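Side-chain contacts in protein SCO1, mitochondrial (Saccharomyces cerevisiae, PDB 2B7K), which is required for accumulation of cytochrome c oxidase subunits 1 and 2 and is thought to act in mitochondrial copper transport or copper insertion into the oxidase: residues N32-K37 / L108-T113; G41-I46 / K179-A184; F83-C86 / R90-P93; F157-G162 / V171-E176. One frame throughout, in Å; residues are numbered along the deposited sequence. Where two conformers were deposited one is given.

How the contacts relate
All four contacts reach one mixed sheet of a thioredoxin-like domain, and their chemistry follows their place on it. Contacts 1 and 3 are buried and adjoin: strands 108-111 and 80-85 are neighbours, joined by backbone hydrogen bonds of Phe-83 with Leu-108 and Leu-110. Yet contact 1 is purely apolar, whereas contact 3, nearer the cysteines of the probable copper site, turns on a hydroxyl and a carboxylate. Contacts 2 and 4 are only partly buried and share helix 169-180, where Ile-45 packs on Ile-174. Contact 2 pairs two aromatic rings near the C-terminal part of that helix, while contact 4 mixes branched aliphatic chains with a lysine chain laid against an aspartate.

Contact 1 (N32-K37 / L108-T113); sequences NEFTEK and LGLTGT
Phe-34 of strand 33-35 faces Leu-110 of strand 108-111 with their CA atoms 7.7 Å apart, although strand 25-28 lies between the two in the sheet order and no hydrogen bond joins them directly. The contact is therefore made by side chains, three of which meet. Leu-110 reaches the phenyl ring with both methyls: CD2 sits over one face as a CH-pi contact, 4.2 Å from the ring centroid of Phe-34 and 27° off the normal. Its other methyl, CD1, lies against the CD2-CE2 side of the ring, 3.6 Å from Phe-34 CD2. The leucine crosses the phenylalanine at about a right angle, its CG turned away from its own carbonyl carbon (chi1 -57°). Leu-108 comes in more obliquely, its CD2 methyl 4.1 Å from Phe-34 CE1. Leu-82, from strand 80-85, also touches both Phe-34 and Leu-108. With an alanine in place of Phe-34 the two leucines would probably lose their shared aromatic partner, and a gap would open beside the Leu-110 methyls. With no polar atom taking part, the cohesion here rests on dispersion, close fit and exclusion of water, with the CH-pi contact adding a slight preference in direction.

Contact 2 (G41-I46 / K179-A184); sequences GKFSII and KSYVPA
The rings of Phe-43 and Tyr-181 meet edge to face, with an offset. The edge of Phe-43 is directed toward one face of Tyr-181, while the opposite face of the tyrosine is occupied by Pro-183 N, 3.7 Å above the ring plane of Tyr-181 and displaced toward the rim. At the edge of the Phe-43 ring, in its own plane, lies Tyr-181 CB. The two planes stand at 84°, and their centroids are 5.4 Å apart. Because of the offset, the phenyl edge meets the root of the tyrosine side chain: Phe-43 CZ is 3.6 Å from Tyr-181 CB, and Phe-43 CE2 lies 3.9 Å from Tyr-181 CG. The hydroxyl end thus takes no part in this pairing. Tyr-181 has its CG anti to the backbone N (chi1 173°), which swings the ring back along the following residues and allows Pro-183 to back it. The tyrosine ring thus has a phenyl edge toward one face and its own backbone over the other, with no hydrogen bond across the contact. Pro-153 touches both aromatic side chains, and Val-178 of helix 169-180 also packs on Phe-43. The pair lies away from the probable copper site: Phe-43 is near strand 44-49, an inner strand of the sheet, and Tyr-181 near the C-terminal part of helix 169-180, so the C-terminal tail is joined to the foot of that strand.

Contact 3 (F83-C86 / R90-P93); sequences FITC and RDSP
Thr-85 turns its OG1 to the side of CB remote from the backbone N (chi1 -175°), and Asp-91 sets its carboxylate beside its own backbone N (chi1 -74°); these two rotations bring hydroxyl and carboxylate together. Thr-85 OG1 donates to Asp-91 OD2 over a short 2.6 Å. The donor arrives on the anti side of the oxygen, 31° out of the carboxylate plane. Alongside this bond the methyl Thr-85 CG2 lies 3.8 Å from Asp-91 CB, so the contact is apolar at its flank. The other carboxylate oxygen, OD1, is hydrogen-bonded to Ser-51 OG. In the thioredoxin-like fold this is the turn of a beta-alpha-beta crossover, from strand 80-85 through helix 93-100 to the parallel strand 108-111. Asp-91 is the centre of an inverse gamma turn, and Ser-92 follows as N-cap of the helix. The aspartate side chain is about 8 Å from those of Cys-53 and Cys-57, which probably bind copper. A valine in place of Thr-85 would probably leave Asp-91 OD2 without this donor and the backbone N of Asp-87, which also bonds to the hydroxyl, without its acceptor. The carbonyl O of Asp-91 is hydrogen-bonded to Thr-111 OG1, tying the turn to strand 108-111.

Contact 4 (F157-G162 / V171-E176); sequences FVDALG and VDKIVE
Leu-161 and Ile-174 make the apolar part of this contact, crossing at about a right angle with Leu-161 CD2 4.0 Å from Ile-174 CG1. The same methyl also approaches the base of Lys-173, so the leucine is placed toward two successive residues of the helix. Both Leu-161 and Ile-174 are buried and form the inner half of the interface. The outer half brings a carboxylate against an aliphatic chain. Asp-159 OD2 lies 3.5 Å from Lys-173 CG and 3.6 Å from Lys-173 CE, the two side chains again running nearly perpendicular. A bend at the second torsion of the lysine (chi2 66°) turns the rest of its extended chain across the carboxylate, so that CG and CE face the oxygen. The ammonium group does not close a salt bridge: Lys-173 NZ stays 4.9 Å from Asp-159 OD2, although at this separation the opposite charges may still attract each other weakly. On the backbone side, strand 157-161 and helix 171-176 run antiparallel at 172°, their axes 10.2 Å apart. A classic beta bulge interrupts the strand here, with Val-158 and Asp-159 together opposite Leu-150 of strand 148-151, while on its other flank the helix packs Val-171 and Val-175 against helix 56-75. Hairpin strands 148-151 and 157-161 followed by a helix laid on the sheet are the C-terminal beta-beta-alpha unit of the thioredoxin fold.

Contact 1 (N32-K37 / L108-T113)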
loop_
_atom_site.group_PDB
_atom_site.type_symbol
_atom_site.label_atom_id
_atom_site.label_comp_id
_atom_site.label_asym_id
_atom_site.label_seq_id
_atom_site.Cartn_x
_atom_site.Cartn_y
_atom_site.Cartn_z
ATOM N N ASN A 32 -4.397 12.967 9.755
ATOM C CA ASN A 32 -4.045 13.881 8.674
ATOM C C ASN A 32 -4.707 13.497 7.359
ATOM O O ASN A 32 -4.867 12.317 7.049
ATOM C CB ASN A 32 -2.528 13.912 8.451
ATOM C CG ASN A 32 -1.757 14.221 9.712
ATOM O OD1 ASN A 32 -2.018 15.215 10.388
ATOM N ND2 ASN A 32 -0.794 13.368 10.034
ATOM N N GLU A 33 -5.083 14.501 6.579
ATOM C CA GLU A 33 -5.701 14.251 5.286
ATOM C C GLU A 33 -4.680 13.565 4.380
ATOM O O GLU A 33 -3.489 13.877 4.425
ATOM C CB GLU A 33 -6.142 15.571 4.650
ATOM C CG GLU A 33 -6.773 15.423 3.272
ATOM C CD GLU A 33 -6.983 16.758 2.580
ATOM O OE1 GLU A 33 -7.595 17.657 3.191
ATOM O OE2 GLU A 33 -6.539 16.910 1.421
ATOM N N PHE A 34 -5.145 12.619 3.572
ATOM C CA PHE A 34 -4.271 11.916 2.641
ATOM C C PHE A 34 -5.084 11.668 1.373
ATOM O O PHE A 34 -6.087 10.956 1.406
ATOM C CB PHE A 34 -3.811 10.582 3.236
ATOM C CG PHE A 34 -2.632 9.978 2.523
ATOM C CD1 PHE A 34 -1.355 10.064 3.070
ATOM C CD2 PHE A 34 -2.791 9.359 1.289
ATOM C CE1 PHE A 34 -0.246 9.543 2.394
ATOM C CE2 PHE A 34 -1.687 8.835 0.601
ATOM C CZ PHE A 34 -0.413 8.931 1.160
ATOM N N THR A 35 -4.662 12.267 0.266
ATOM C CA THR A 35 -5.370 12.102 -0.999
ATOM C C THR A 35 -4.396 11.578 -2.039
ATOM O O THR A 35 -3.231 11.329 -1.725
ATOM C CB THR A 35 -5.951 13.441 -1.498
ATOM O OG1 THR A 35 -4.883 14.307 -1.889
ATOM C CG2 THR A 35 -6.761 14.112 -0.396
ATOM N N GLU A 36 -4.856 11.418 -3.275
ATOM C CA GLU A 36 -3.974 10.910 -4.316
ATOM C C GLU A 36 -2.816 11.868 -4.554
ATOM O O GLU A 36 -1.790 11.481 -5.108
ATOM C CB GLU A 36 -4.740 10.657 -5.625
ATOM C CG GLU A 36 -5.046 11.881 -6.478
ATOM C CD GLU A 36 -6.028 12.832 -5.828
ATOM O OE1 GLU A 36 -6.837 12.380 -4.988
ATOM O OE2 GLU A 36 -6.001 14.033 -6.174
ATOM N N LYS A 37 -2.980 13.116 -4.122
ATOM C CA LYS A 37 -1.928 14.119 -4.279
ATOM C C LYS A 37 -0.712 13.783 -3.413
ATOM O O LYS A 37 0.403 14.222 -3.696
ATOM C CB LYS A 37 -2.459 15.504 -3.901
ATOM C CG LYS A 37 -3.677 15.935 -4.699
ATOM C CD LYS A 37 -3.403 15.921 -6.192
ATOM C CE LYS A 37 -2.376 16.971 -6.580
ATOM N NZ LYS A 37 -2.860 18.347 -6.282
ATOM N N LEU A 108 1.970 3.207 6.771
ATOM C CA LEU A 108 0.991 4.179 7.245
ATOM C C LEU A 108 -0.406 3.688 6.937
ATOM O O LEU A 108 -0.729 3.407 5.777
ATOM C CB LEU A 108 1.218 5.530 6.571
ATOM C CG LEU A 108 0.296 6.683 6.985
ATOM C CD1 LEU A 108 0.527 7.042 8.449
ATOM C CD2 LEU A 108 0.567 7.883 6.088
ATOM N N GLY A 109 -1.237 3.604 7.969
ATOM C CA GLY A 109 -2.602 3.151 7.778
ATOM C C GLY A 109 -3.513 4.283 7.337
ATOM O O GLY A 109 -3.425 5.398 7.866
ATOM N N LEU A 110 -4.372 4.004 6.356
ATOM C CA LEU A 110 -5.320 5.004 5.857
ATOM C C LEU A 110 -6.734 4.478 6.023
ATOM O O LEU A 110 -6.993 3.296 5.805
ATOM C CB LEU A 110 -5.101 5.296 4.368
ATOM C CG LEU A 110 -3.730 5.766 3.885
ATOM C CD1 LEU A 110 -3.819 6.138 2.407
ATOM C CD2 LEU A 110 -3.266 6.968 4.708
ATOM N N THR A 111 -7.646 5.363 6.398
ATOM C CA THR A 111 -9.036 4.972 6.565
ATOM C C THR A 111 -9.908 6.190 6.295
ATOM O O THR A 111 -9.413 7.232 5.874
ATOM C CB THR A 111 -9.310 4.432 7.985
ATOM O OG1 THR A 111 -10.671 3.979 8.069
ATOM C CG2 THR A 111 -9.068 5.508 9.032
ATOM N N GLY A 112 -11.205 6.057 6.531
ATOM C CA GLY A 112 -12.098 7.176 6.292
ATOM C C GLY A 112 -13.537 6.749 6.456
ATOM O O GLY A 112 -13.818 5.744 7.103
ATOM N N THR A 113 -14.451 7.515 5.877
ATOM C CA THR A 113 -15.866 7.181 5.962
ATOM C C THR A 113 -16.135 6.051 4.977
ATOM O O THR A 113 -15.292 5.738 4.141
ATOM C CB THR A 113 -16.733 8.376 5.577
ATOM O OG1 THR A 113 -16.396 8.791 4.251
ATOM C CG2 THR A 113 -16.515 9.536 6.542
#

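Contact 2 (G41-I46 / K179-A184)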
loop_
_atom_site.group_PDB
_atom_site.type_symbol
_atom_site.label_atom_id
_atom_site.label_comp_id
_atom_site.label_asym_id
_atom_site.label_seq_id
_atom_site.Cartn_x
_atom_site.Cartn_y
_atom_site.Cartn_z
ATOM N N GLY A 41 5.689 12.628 -6.174
ATOM C CA GLY A 41 7.061 12.799 -5.729
ATOM C C GLY A 41 7.748 11.601 -5.102
ATOM O O GLY A 41 8.853 11.728 -4.583
ATOM N N LYS A 42 7.112 10.438 -5.132
ATOM C CA LYS A 42 7.738 9.260 -4.546
ATOM C C LYS A 42 7.118 7.962 -5.020
ATOM O O LYS A 42 6.056 7.962 -5.623
ATOM C CB LYS A 42 7.680 9.346 -3.020
ATOM C CG LYS A 42 6.389 9.930 -2.483
ATOM C CD LYS A 42 6.566 10.401 -1.050
ATOM C CE LYS A 42 5.376 11.222 -0.587
ATOM N NZ LYS A 42 5.595 11.787 0.772
ATOM N N PHE A 43 7.814 6.857 -4.778
ATOM C CA PHE A 43 7.299 5.552 -5.157
ATOM C C PHE A 43 6.517 5.061 -3.956
ATOM O O PHE A 43 7.046 4.999 -2.850
ATOM C CB PHE A 43 8.448 4.596 -5.479
ATOM C CG PHE A 43 8.789 4.544 -6.939
ATOM C CD1 PHE A 43 7.977 3.846 -7.827
ATOM C CD2 PHE A 43 9.896 5.221 -7.433
ATOM C CE1 PHE A 43 8.261 3.825 -9.191
ATOM C CE2 PHE A 43 10.191 5.207 -8.798
ATOM C CZ PHE A 43 9.374 4.509 -9.674
ATOM N N SER A 44 5.251 4.735 -4.175
ATOM C CA SER A 44 4.401 4.273 -3.097
ATOM C C SER A 44 3.989 2.839 -3.359
ATOM O O SER A 44 3.893 2.414 -4.504
ATOM C CB SER A 44 3.151 5.156 -3.003
ATOM O OG SER A 44 3.498 6.523 -2.824
ATOM N N ILE A 45 3.765 2.088 -2.289
ATOM C CA ILE A 45 3.316 0.717 -2.432
ATOM C C ILE A 45 2.081 0.609 -1.539
ATOM O O ILE A 45 2.135 0.854 -0.334
ATOM C CB ILE A 45 4.431 -0.291 -2.048
ATOM C CG1 ILE A 45 3.941 -1.710 -2.341
ATOM C CG2 ILE A 45 4.856 -0.103 -0.589
ATOM C CD1 ILE A 45 5.058 -2.746 -2.462
ATOM N N ILE A 46 0.960 0.277 -2.162
ATOM C CA ILE A 46 -0.318 0.197 -1.473
ATOM C C ILE A 46 -0.852 -1.212 -1.293
ATOM O O ILE A 46 -0.800 -2.033 -2.207
ATOM C CB ILE A 46 -1.373 1.014 -2.240
ATOM C CG1 ILE A 46 -0.875 2.451 -2.410
ATOM C CG2 ILE A 46 -2.708 0.978 -1.506
ATOM C CD1 ILE A 46 -1.728 3.283 -3.349
ATOM N N LYS A 179 14.855 2.120 -10.215
ATOM C CA LYS A 179 16.093 2.508 -10.882
ATOM C C LYS A 179 15.945 2.882 -12.351
ATOM O O LYS A 179 16.770 3.627 -12.881
ATOM C CB LYS A 179 17.145 1.404 -10.735
ATOM C CG LYS A 179 17.548 1.129 -9.295
ATOM C CD LYS A 179 18.989 0.630 -9.170
ATOM C CE LYS A 179 19.236 -0.674 -9.919
ATOM N NZ LYS A 179 19.204 -0.514 -11.402
ATOM N N SER A 180 14.907 2.384 -13.011
ATOM C CA SER A 180 14.716 2.703 -14.423
ATOM C C SER A 180 13.749 3.866 -14.622
ATOM O O SER A 180 13.537 4.322 -15.746
ATOM C CB SER A 180 14.205 1.476 -15.182
ATOM O OG SER A 180 12.875 1.161 -14.815
ATOM N N TYR A 181 13.169 4.355 -13.531
ATOM C CA TYR A 181 12.217 5.458 -13.616
ATOM C C TYR A 181 12.812 6.751 -14.164
ATOM O O TYR A 181 13.934 7.127 -13.829
ATOM C CB TYR A 181 11.609 5.750 -12.242
ATOM C CG TYR A 181 10.743 6.992 -12.221
ATOM C CD1 TYR A 181 9.462 6.983 -12.772
ATOM C CD2 TYR A 181 11.220 8.188 -11.682
ATOM C CE1 TYR A 181 8.679 8.134 -12.789
ATOM C CE2 TYR A 181 10.445 9.344 -11.697
ATOM C CZ TYR A 181 9.179 9.309 -12.250
ATOM O OH TYR A 181 8.414 10.454 -12.268
ATOM N N VAL A 182 12.032 7.424 -15.003
ATOM C CA VAL A 182 12.406 8.701 -15.601
ATOM C C VAL A 182 11.126 9.534 -15.673
ATOM O O VAL A 182 10.093 9.061 -16.143
ATOM C CB VAL A 182 12.972 8.531 -17.031
ATOM C CG1 VAL A 182 13.322 9.892 -17.611
ATOM C CG2 VAL A 182 14.201 7.641 -17.007
ATOM N N PRO A 183 11.173 10.784 -15.194
ATOM C CA PRO A 183 9.990 11.651 -15.223
ATOM C C PRO A 183 9.491 11.969 -16.636
ATOM O O PRO A 183 10.207 11.773 -17.618
ATOM C CB PRO A 183 10.460 12.893 -14.473
ATOM C CG PRO A 183 11.927 12.937 -14.786
ATOM C CD PRO A 183 12.334 11.493 -14.628
ATOM N N ALA A 184 8.256 12.454 -16.722
ATOM C CA ALA A 184 7.636 12.806 -17.997
ATOM C C ALA A 184 8.592 13.580 -18.901
ATOM O O ALA A 184 8.849 13.099 -20.025
ATOM C CB ALA A 184 6.376 13.627 -17.750
#

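Contact 3 (F83-C86 / R90-P93)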
loop_
_atom_site.group_PDB
_atom_site.type_symbol
_atom_site.label_atom_id
_atom_site.label_comp_id
_atom_site.label_asym_id
_atom_site.label_seq_id
_atom_site.Cartn_x
_atom_site.Cartn_y
_atom_site.Cartn_z
ATOM N N PHE A 83 -1.215 1.207 4.005
ATOM C CA PHE A 83 -2.159 0.133 4.291
ATOM C C PHE A 83 -3.541 0.775 4.292
ATOM O O PHE A 83 -3.857 1.575 5.168
ATOM C CB PHE A 83 -1.892 -0.488 5.661
ATOM C CG PHE A 83 -2.883 -1.563 6.044
ATOM C CD1 PHE A 83 -3.676 -1.423 7.178
ATOM C CD2 PHE A 83 -3.015 -2.714 5.273
ATOM C CE1 PHE A 83 -4.594 -2.425 7.541
ATOM C CE2 PHE A 83 -3.925 -3.720 5.624
ATOM C CZ PHE A 83 -4.715 -3.576 6.758
ATOM N N ILE A 84 -4.358 0.442 3.303
ATOM C CA ILE A 84 -5.695 1.017 3.228
ATOM C C ILE A 84 -6.717 -0.022 3.656
ATOM O O ILE A 84 -6.781 -1.114 3.089
ATOM C CB ILE A 84 -6.028 1.488 1.796
ATOM C CG1 ILE A 84 -4.982 2.507 1.328
ATOM C CG2 ILE A 84 -7.412 2.134 1.775
ATOM C CD1 ILE A 84 -5.269 3.098 -0.045
ATOM N N THR A 85 -7.524 0.316 4.654
ATOM C CA THR A 85 -8.526 -0.624 5.130
ATOM C C THR A 85 -9.741 -0.661 4.215
ATOM O O THR A 85 -10.085 0.336 3.573
ATOM C CB THR A 85 -9.011 -0.282 6.557
ATOM O OG1 THR A 85 -9.917 -1.303 7.013
ATOM C CG2 THR A 85 -9.734 1.067 6.571
ATOM N N CYS A 86 -10.312 -1.877 4.143
ATOM C CA CYS A 86 -11.548 -2.098 3.403
ATOM C C CYS A 86 -12.725 -2.297 4.351
ATOM O O CYS A 86 -13.797 -2.661 3.949
ATOM C CB CYS A 86 -11.407 -3.318 2.487
ATOM S SG CYS A 86 -10.187 -3.125 1.168
ATOM N N ARG A 90 -14.955 -0.850 11.398
ATOM C CA ARG A 90 -14.153 -1.185 12.568
ATOM C C ARG A 90 -12.740 -0.607 12.592
ATOM O O ARG A 90 -12.196 -0.353 13.663
ATOM C CB ARG A 90 -14.050 -2.710 12.707
ATOM C CG ARG A 90 -15.366 -3.402 13.022
ATOM C CD ARG A 90 -15.194 -4.916 13.168
ATOM N NE ARG A 90 -14.847 -5.556 11.900
ATOM C CZ ARG A 90 -14.650 -6.863 11.743
ATOM N NH1 ARG A 90 -14.337 -7.348 10.549
ATOM N NH2 ARG A 90 -14.766 -7.687 12.774
ATOM N N ASP A 91 -12.147 -0.410 11.422
ATOM C CA ASP A 91 -10.777 0.092 11.346
ATOM C C ASP A 91 -10.622 1.602 11.430
ATOM O O ASP A 91 -10.330 2.277 10.439
ATOM C CB ASP A 91 -10.101 -0.441 10.081
ATOM C CG ASP A 91 -9.742 -1.915 10.193
ATOM O OD1 ASP A 91 -10.074 -2.538 11.224
ATOM O OD2 ASP A 91 -9.124 -2.449 9.254
ATOM N N SER A 92 -10.822 2.115 12.639
ATOM C CA SER A 92 -10.697 3.533 12.926
ATOM C C SER A 92 -9.204 3.844 13.022
ATOM O O SER A 92 -8.367 2.931 13.033
ATOM C CB SER A 92 -11.346 3.838 14.270
ATOM O OG SER A 92 -10.631 3.169 15.294
ATOM N N PRO A 93 -8.848 5.132 13.091
ATOM C CA PRO A 93 -7.424 5.455 13.190
ATOM C C PRO A 93 -6.742 4.757 14.366
ATOM O O PRO A 93 -5.636 4.256 14.221
ATOM C CB PRO A 93 -7.426 6.974 13.321
ATOM C CG PRO A 93 -8.584 7.357 12.444
ATOM C CD PRO A 93 -9.645 6.349 12.844
#

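Contact 4 (F157-G162 / V171-E176)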
loop_
_atom_site.group_PDB
_atom_site.type_symbol
_atom_site.label_atom_id
_atom_site.label_comp_id
_atom_site.label_asym_id
_atom_site.label_seq_id
_atom_site.Cartn_x
_atom_site.Cartn_y
_atom_site.Cartn_z
ATOM N N PHE A 157 -0.024 3.970 -11.795
ATOM C CA PHE A 157 0.131 2.556 -11.492
ATOM C C PHE A 157 1.175 1.981 -12.434
ATOM O O PHE A 157 1.079 2.140 -13.653
ATOM C CB PHE A 157 -1.195 1.828 -11.706
ATOM C CG PHE A 157 -1.094 0.334 -11.593
ATOM C CD1 PHE A 157 -0.890 -0.274 -10.353
ATOM C CD2 PHE A 157 -1.218 -0.470 -12.725
ATOM C CE1 PHE A 157 -0.814 -1.662 -10.243
ATOM C CE2 PHE A 157 -1.141 -1.860 -12.625
ATOM C CZ PHE A 157 -0.941 -2.456 -11.379
ATOM N N VAL A 158 2.179 1.315 -11.881
ATOM C CA VAL A 158 3.208 0.733 -12.727
ATOM C C VAL A 158 3.285 -0.780 -12.612
ATOM O O VAL A 158 3.768 -1.445 -13.527
ATOM C CB VAL A 158 4.594 1.332 -12.428
ATOM C CG1 VAL A 158 4.625 2.786 -12.849
ATOM C CG2 VAL A 158 4.915 1.203 -10.957
ATOM N N ASP A 159 2.806 -1.332 -11.500
ATOM C CA ASP A 159 2.854 -2.779 -11.331
ATOM C C ASP A 159 2.162 -3.272 -10.065
ATOM O O ASP A 159 2.065 -2.553 -9.075
ATOM C CB ASP A 159 4.317 -3.238 -11.332
ATOM C CG ASP A 159 4.461 -4.744 -11.403
ATOM O OD1 ASP A 159 3.843 -5.357 -12.300
ATOM O OD2 ASP A 159 5.201 -5.312 -10.572
ATOM N N ALA A 160 1.670 -4.504 -10.115
ATOM C CA ALA A 160 1.011 -5.117 -8.972
ATOM C C ALA A 160 1.807 -6.358 -8.611
ATOM O O ALA A 160 2.183 -7.140 -9.485
ATOM C CB ALA A 160 -0.417 -5.494 -9.319
ATOM N N LEU A 161 2.083 -6.536 -7.330
ATOM C CA LEU A 161 2.838 -7.704 -6.908
ATOM C C LEU A 161 1.912 -8.633 -6.145
ATOM O O LEU A 161 1.422 -8.296 -5.062
ATOM C CB LEU A 161 4.034 -7.294 -6.040
ATOM C CG LEU A 161 5.051 -6.385 -6.743
ATOM C CD1 LEU A 161 4.643 -4.932 -6.576
ATOM C CD2 LEU A 161 6.435 -6.604 -6.149
ATOM N N GLY A 162 1.651 -9.787 -6.745
ATOM C CA GLY A 162 0.787 -10.777 -6.135
ATOM C C GLY A 162 1.529 -11.685 -5.175
ATOM O O GLY A 162 2.705 -11.475 -4.879
ATOM N N VAL A 171 11.485 -7.862 -4.187
ATOM C CA VAL A 171 12.456 -6.782 -4.101
ATOM C C VAL A 171 13.065 -6.513 -5.479
ATOM O O VAL A 171 13.190 -5.361 -5.889
ATOM C CB VAL A 171 13.581 -7.122 -3.103
ATOM C CG1 VAL A 171 14.717 -6.098 -3.226
ATOM C CG2 VAL A 171 13.029 -7.122 -1.683
ATOM N N ASP A 172 13.427 -7.575 -6.195
ATOM C CA ASP A 172 14.032 -7.428 -7.522
ATOM C C ASP A 172 13.152 -6.612 -8.469
ATOM O O ASP A 172 13.641 -5.743 -9.198
ATOM C CB ASP A 172 14.313 -8.804 -8.152
ATOM C CG ASP A 172 15.339 -9.617 -7.373
ATOM O OD1 ASP A 172 16.259 -9.016 -6.783
ATOM O OD2 ASP A 172 15.244 -10.868 -7.364
ATOM N N LYS A 173 11.851 -6.895 -8.447
ATOM C CA LYS A 173 10.895 -6.210 -9.309
ATOM C C LYS A 173 10.757 -4.732 -8.963
ATOM O O LYS A 173 10.676 -3.881 -9.847
ATOM C CB LYS A 173 9.523 -6.889 -9.214
ATOM C CG LYS A 173 8.509 -6.393 -10.237
ATOM C CD LYS A 173 8.940 -6.764 -11.650
ATOM C CE LYS A 173 7.860 -6.447 -12.670
ATOM N NZ LYS A 173 8.261 -6.877 -14.039
ATOM N N ILE A 174 10.719 -4.420 -7.672
ATOM C CA ILE A 174 10.597 -3.034 -7.251
ATOM C C ILE A 174 11.856 -2.251 -7.635
ATOM O O ILE A 174 11.767 -1.150 -8.173
ATOM C CB ILE A 174 10.343 -2.960 -5.726
ATOM C CG1 ILE A 174 8.977 -3.585 -5.422
ATOM C CG2 ILE A 174 10.395 -1.519 -5.244
ATOM C CD1 ILE A 174 8.670 -3.741 -3.949
ATOM N N VAL A 175 13.024 -2.830 -7.377
ATOM C CA VAL A 175 14.282 -2.172 -7.718
ATOM C C VAL A 175 14.304 -1.804 -9.201
ATOM O O VAL A 175 14.655 -0.685 -9.568
ATOM C CB VAL A 175 15.486 -3.085 -7.395
ATOM C CG1 VAL A 175 16.788 -2.430 -7.869
ATOM C CG2 VAL A 175 15.541 -3.348 -5.891
ATOM N N GLU A 176 13.916 -2.753 -10.045
ATOM C CA GLU A 176 13.877 -2.550 -11.493
ATOM C C GLU A 176 13.077 -1.296 -11.860
ATOM O O GLU A 176 13.525 -0.467 -12.658
ATOM C CB GLU A 176 13.260 -3.787 -12.157
ATOM C CG GLU A 176 13.238 -3.760 -13.676
ATOM C CD GLU A 176 12.668 -5.038 -14.271
ATOM O OE1 GLU A 176 12.614 -5.147 -15.515
ATOM O OE2 GLU A 176 12.274 -5.938 -13.498
#